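Local coordinates for FBP protein (Leishmania major, PDB 5OEZ) that probably hydrolyses fructose 1,6-bisphosphate to fructose 6-phosphate and phosphate, a step of gluconeogenesis, as a magnesium-dependent homotetramer that binds AMP, at residues 175-180 with 197-202; 234-239 with 328-333. All coordinates share one frame; numbering follows the deposited sequence.

How the contacts relate
Contact 1 (175-180 with 197-202) and contact 2 (234-239 with 328-333) lie in the N-terminal and C-terminal domains of the FBPase fold. They come in series along the chain, the first closing before the second opens; contact 1 spans 17 residues and contact 2 spans 89. Their centres are 34 Å apart and their nearest atoms about 17 Å apart, so they do not touch. Contact 1 joins two strands of the mixed eight-stranded sheet, separated by strand 187-193, near residues that bind AMP. Contact 2 joins helices 227-238 and 325-338, beside the smaller mixed sheet. Each is packing within its own domain, one by Phe-199 and Leu-179, the other by Leu-330 against Tyr-235 and Leu-236.

Contact 1 of 2, residues 175-180 with 197-202; sequences SATNLV and GEFILT
Just before Phe-199, whose ring packs against Leu-179, the carboxylate oxygen OE2 of Glu-198 is gripped twice, by a salt bridge from Lys-40 NZ and a hydrogen bond with Thr-37 OG1, both of a neighbouring subunit. No hydrogen bond crosses between 175-180 and 197-202, and the contact itself is apolar. Leu-179 CD1 sits over one face of the Phe-199 ring, 3.9 Å from its centroid and only 8° off the ring normal, a CH-pi contact aimed almost squarely at the middle. Nearer the backbone of Leu-179, CB lies 3.8 Å from Phe-199 CE1. The backbone sets that CB beside the ring, and chi1 (-162°, CG opposite the backbone N) together with chi2 brings the CD1 methyl over the ring centre. Strands 167-173, 177-182, 187-193 and 198-203 follow one another in sequence and in the sheet, all antiparallel, as a beta meander, and the contact bridges over strand 187-193. The CA atoms of Leu-179 and Phe-199 are 7.5 Å apart, short for strands with another between them and consistent with a strongly curled sheet at this edge. Thr-177 O approaches the ring obliquely, 4.1 Å from Phe-199 CE1. Gln-36, Val-39 and Lys-40 of the same chain, on helix 27-47, also touch Phe-199, and the side chain of AMP-binding Ile-16 lies about 8 Å from that of Leu-179.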
# COMPACT_ATOMS: atom_id res chain seq x y z
N SER C 175 -12.60 6.33 -3.66
CA SER C 175 -11.38 6.73 -2.92
C SER C 175 -11.17 5.82 -1.73
O SER C 175 -10.04 5.56 -1.34
CB SER C 175 -11.39 8.21 -2.51
OG SER C 175 -12.70 8.64 -2.15
N ALA C 176 -12.26 5.32 -1.16
CA ALA C 176 -12.24 4.16 -0.30
C ALA C 176 -12.94 3.02 -1.04
O ALA C 176 -13.65 3.24 -2.01
CB ALA C 176 -12.94 4.46 1.00
N THR C 177 -12.73 1.80 -0.57
CA THR C 177 -13.42 0.62 -1.06
C THR C 177 -14.37 0.15 0.06
O THR C 177 -13.92 -0.20 1.14
CB THR C 177 -12.43 -0.48 -1.41
OG1 THR C 177 -11.45 0.07 -2.30
CG2 THR C 177 -13.11 -1.67 -2.07
N ASN C 178 -15.68 0.20 -0.21
CA ASN C 178 -16.71 -0.17 0.74
C ASN C 178 -17.35 -1.46 0.34
O ASN C 178 -17.42 -1.78 -0.83
CB ASN C 178 -17.79 0.87 0.77
CG ASN C 178 -17.28 2.21 1.26
OD1 ASN C 178 -17.42 3.23 0.58
ND2 ASN C 178 -16.70 2.21 2.44
N LEU C 179 -17.78 -2.22 1.34
CA LEU C 179 -18.53 -3.44 1.13
C LEU C 179 -19.74 -3.37 2.03
O LEU C 179 -19.61 -3.23 3.24
CB LEU C 179 -17.68 -4.67 1.45
CG LEU C 179 -18.17 -6.00 0.89
CD1 LEU C 179 -17.00 -6.93 0.65
CD2 LEU C 179 -19.20 -6.66 1.80
N VAL C 180 -20.93 -3.44 1.43
CA VAL C 180 -22.19 -3.31 2.15
C VAL C 180 -22.93 -4.62 1.95
O VAL C 180 -23.00 -5.12 0.84
CB VAL C 180 -22.97 -2.11 1.60
CG1 VAL C 180 -24.35 -1.98 2.23
CG2 VAL C 180 -22.17 -0.82 1.82
N GLY C 197 -5.28 -5.58 4.44
CA GLY C 197 -6.11 -6.31 3.50
C GLY C 197 -7.30 -7.01 4.11
O GLY C 197 -7.54 -8.19 3.86
N GLU C 198 -8.03 -6.29 4.95
CA GLU C 198 -9.24 -6.82 5.58
C GLU C 198 -10.30 -5.73 5.51
O GLU C 198 -10.01 -4.55 5.59
CB GLU C 198 -8.99 -7.19 7.05
CG GLU C 198 -7.98 -8.31 7.29
CD GLU C 198 -8.51 -9.72 7.05
OE1 GLU C 198 -9.74 -9.91 6.95
OE2 GLU C 198 -7.68 -10.66 6.99
N PHE C 199 -11.54 -6.17 5.39
CA PHE C 199 -12.69 -5.31 5.51
C PHE C 199 -13.02 -5.15 6.99
O PHE C 199 -13.13 -6.13 7.70
CB PHE C 199 -13.87 -5.91 4.73
CG PHE C 199 -13.71 -5.74 3.25
CD1 PHE C 199 -14.08 -4.53 2.66
CD2 PHE C 199 -13.15 -6.73 2.48
CE1 PHE C 199 -13.92 -4.34 1.30
CE2 PHE C 199 -12.97 -6.53 1.13
CZ PHE C 199 -13.35 -5.34 0.54
N ILE C 200 -13.16 -3.90 7.41
CA ILE C 200 -13.35 -3.51 8.80
C ILE C 200 -14.75 -2.93 8.88
O ILE C 200 -15.19 -2.25 7.96
CB ILE C 200 -12.31 -2.42 9.18
CG1 ILE C 200 -10.87 -2.96 9.05
CG2 ILE C 200 -12.53 -1.88 10.59
CD1 ILE C 200 -10.60 -4.26 9.81
N LEU C 201 -15.43 -3.17 9.99
CA LEU C 201 -16.77 -2.65 10.20
C LEU C 201 -16.70 -1.15 10.47
O LEU C 201 -15.99 -0.72 11.39
CB LEU C 201 -17.44 -3.37 11.37
CG LEU C 201 -18.84 -2.91 11.79
CD1 LEU C 201 -19.85 -3.09 10.68
CD2 LEU C 201 -19.28 -3.66 13.03
N THR C 202 -17.44 -0.36 9.69
CA THR C 202 -17.44 1.11 9.82
C THR C 202 -18.83 1.77 9.90
O THR C 202 -18.94 2.85 10.46
CB THR C 202 -16.64 1.76 8.67
OG1 THR C 202 -17.07 1.24 7.40
CG2 THR C 202 -15.13 1.49 8.82

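Contact 2 of 2, residues 234-239 with 328-333; sequences DYLKMN and VDLCMA
The ring of Tyr-235 meets Leu-330 obliquely, with Leu-330 CD2 4.0 Å from Tyr-235 CE2 and the two side chains roughly perpendicular. Over one face of the same ring lies Asn-239 CB, 3.4 Å above the plane and displaced toward the rim, while the ring of Phe-334 meets it with the planes at about 50°. The CD2 methyl of Leu-330 serves two partners, for it also lies 4.1 Å from CD2 of Leu-236, and the two leucines run antiparallel alongside each other. The CA-CB bonds of Tyr-235 and Leu-330 point at the opposite segment, and chi1 (177° in each) places CG opposite the backbone N. No hydrogen bond crosses between the segments, but the end of helix 227-238 is held by the residues that follow it. Tyr-235 O accepts from both the backbone N and the side chain of Asn-239, the first residue past the helix to leave helical geometry. The bond from Asn-239 ND2 to Tyr-235 O is 2.9 Å long and close to straight, at 160°, with the donor tilted from the carbonyl plane. The other end of that amide, OD1, is engaged by Thr-241 OG1 and Thr-242 N, which fixes the amide's rotation. The contact is partly buried apolar packing between two helices of the C-terminal domain, away from the centre of the chain. Cys-331 packs these helices further, set against Trp-228, Phe-229 and Tyr-232, while Leu-236 rests on Tyr-215 of strand 214-216, and Val-328 and Met-332 rest on strand 298-300.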
# COMPACT_ATOMS: atom_id res chain seq x y z
N ASP C 234 -41.13 17.09 -12.89
CA ASP C 234 -41.49 18.51 -12.94
C ASP C 234 -41.89 19.05 -11.56
O ASP C 234 -41.54 20.17 -11.19
CB ASP C 234 -42.59 18.77 -13.97
CG ASP C 234 -42.12 18.58 -15.43
OD1 ASP C 234 -40.94 18.27 -15.68
OD2 ASP C 234 -42.97 18.71 -16.34
N TYR C 235 -42.60 18.23 -10.79
CA TYR C 235 -43.03 18.60 -9.45
C TYR C 235 -41.82 18.80 -8.52
O TYR C 235 -41.75 19.81 -7.84
CB TYR C 235 -43.98 17.55 -8.87
CG TYR C 235 -44.40 17.85 -7.45
CD1 TYR C 235 -45.46 18.73 -7.19
CD2 TYR C 235 -43.74 17.26 -6.36
CE1 TYR C 235 -45.85 19.00 -5.88
CE2 TYR C 235 -44.11 17.54 -5.04
CZ TYR C 235 -45.16 18.41 -4.81
OH TYR C 235 -45.54 18.70 -3.53
N LEU C 236 -40.89 17.84 -8.49
CA LEU C 236 -39.65 17.98 -7.72
C LEU C 236 -38.93 19.31 -7.99
O LEU C 236 -38.47 19.96 -7.06
CB LEU C 236 -38.68 16.83 -7.99
CG LEU C 236 -39.10 15.40 -7.68
CD1 LEU C 236 -37.89 14.49 -7.81
CD2 LEU C 236 -39.74 15.25 -6.30
N LYS C 237 -38.90 19.74 -9.24
CA LYS C 237 -38.27 21.01 -9.61
C LYS C 237 -39.08 22.27 -9.36
O LYS C 237 -38.50 23.34 -9.18
CB LYS C 237 -37.99 21.00 -11.08
CG LYS C 237 -37.10 19.88 -11.55
CD LYS C 237 -36.88 20.12 -13.02
CE LYS C 237 -36.11 18.99 -13.63
NZ LYS C 237 -35.67 19.45 -14.97
N MET C 238 -40.41 22.19 -9.45
CA MET C 238 -41.23 23.40 -9.50
C MET C 238 -42.24 23.58 -8.38
O MET C 238 -42.87 24.62 -8.31
CB MET C 238 -41.93 23.50 -10.86
CG MET C 238 -40.99 23.91 -11.99
SD MET C 238 -41.78 24.03 -13.61
CE MET C 238 -42.37 22.36 -13.88
N ASN C 239 -42.36 22.62 -7.48
CA ASN C 239 -43.27 22.77 -6.33
C ASN C 239 -42.80 23.91 -5.41
O ASN C 239 -41.62 24.19 -5.33
CB ASN C 239 -43.42 21.45 -5.54
CG ASN C 239 -42.25 21.19 -4.60
OD1 ASN C 239 -42.33 21.49 -3.42
ND2 ASN C 239 -41.17 20.62 -5.13
N VAL C 328 -40.18 7.48 -2.30
CA VAL C 328 -40.77 6.47 -3.19
C VAL C 328 -42.31 6.53 -3.19
O VAL C 328 -42.91 6.35 -4.23
CB VAL C 328 -40.29 5.04 -2.87
CG1 VAL C 328 -41.01 4.00 -3.73
CG2 VAL C 328 -38.80 4.94 -3.11
N ASP C 329 -42.93 6.79 -2.03
CA ASP C 329 -44.41 6.99 -1.95
C ASP C 329 -44.89 8.19 -2.78
O ASP C 329 -45.89 8.09 -3.45
CB ASP C 329 -44.91 7.18 -0.50
CG ASP C 329 -44.77 5.91 0.36
OD1 ASP C 329 -44.62 4.80 -0.19
OD2 ASP C 329 -44.79 6.04 1.60
N LEU C 330 -44.14 9.30 -2.76
CA LEU C 330 -44.50 10.48 -3.53
C LEU C 330 -44.43 10.17 -5.03
O LEU C 330 -45.32 10.55 -5.77
CB LEU C 330 -43.60 11.67 -3.19
CG LEU C 330 -43.81 12.98 -3.97
CD1 LEU C 330 -45.16 13.56 -3.63
CD2 LEU C 330 -42.72 14.00 -3.70
N CYS C 331 -43.39 9.46 -5.44
CA CYS C 331 -43.20 9.01 -6.81
C CYS C 331 -44.36 8.11 -7.27
O CYS C 331 -44.93 8.32 -8.32
CB CYS C 331 -41.87 8.27 -6.94
SG CYS C 331 -41.42 7.66 -8.58
N MET C 332 -44.71 7.13 -6.45
CA MET C 332 -45.82 6.24 -6.77
C MET C 332 -47.17 6.94 -6.80
O MET C 332 -48.09 6.47 -7.48
CB MET C 332 -45.84 5.03 -5.82
CG MET C 332 -44.71 4.04 -6.04
SD MET C 332 -44.53 3.43 -7.74
CE MET C 332 -43.14 4.39 -8.34
N ALA C 333 -47.31 8.03 -6.06
CA ALA C 333 -48.56 8.79 -6.05
C ALA C 333 -48.85 9.41 -7.41
O ALA C 333 -50.00 9.53 -7.79
CB ALA C 333 -48.54 9.86 -4.97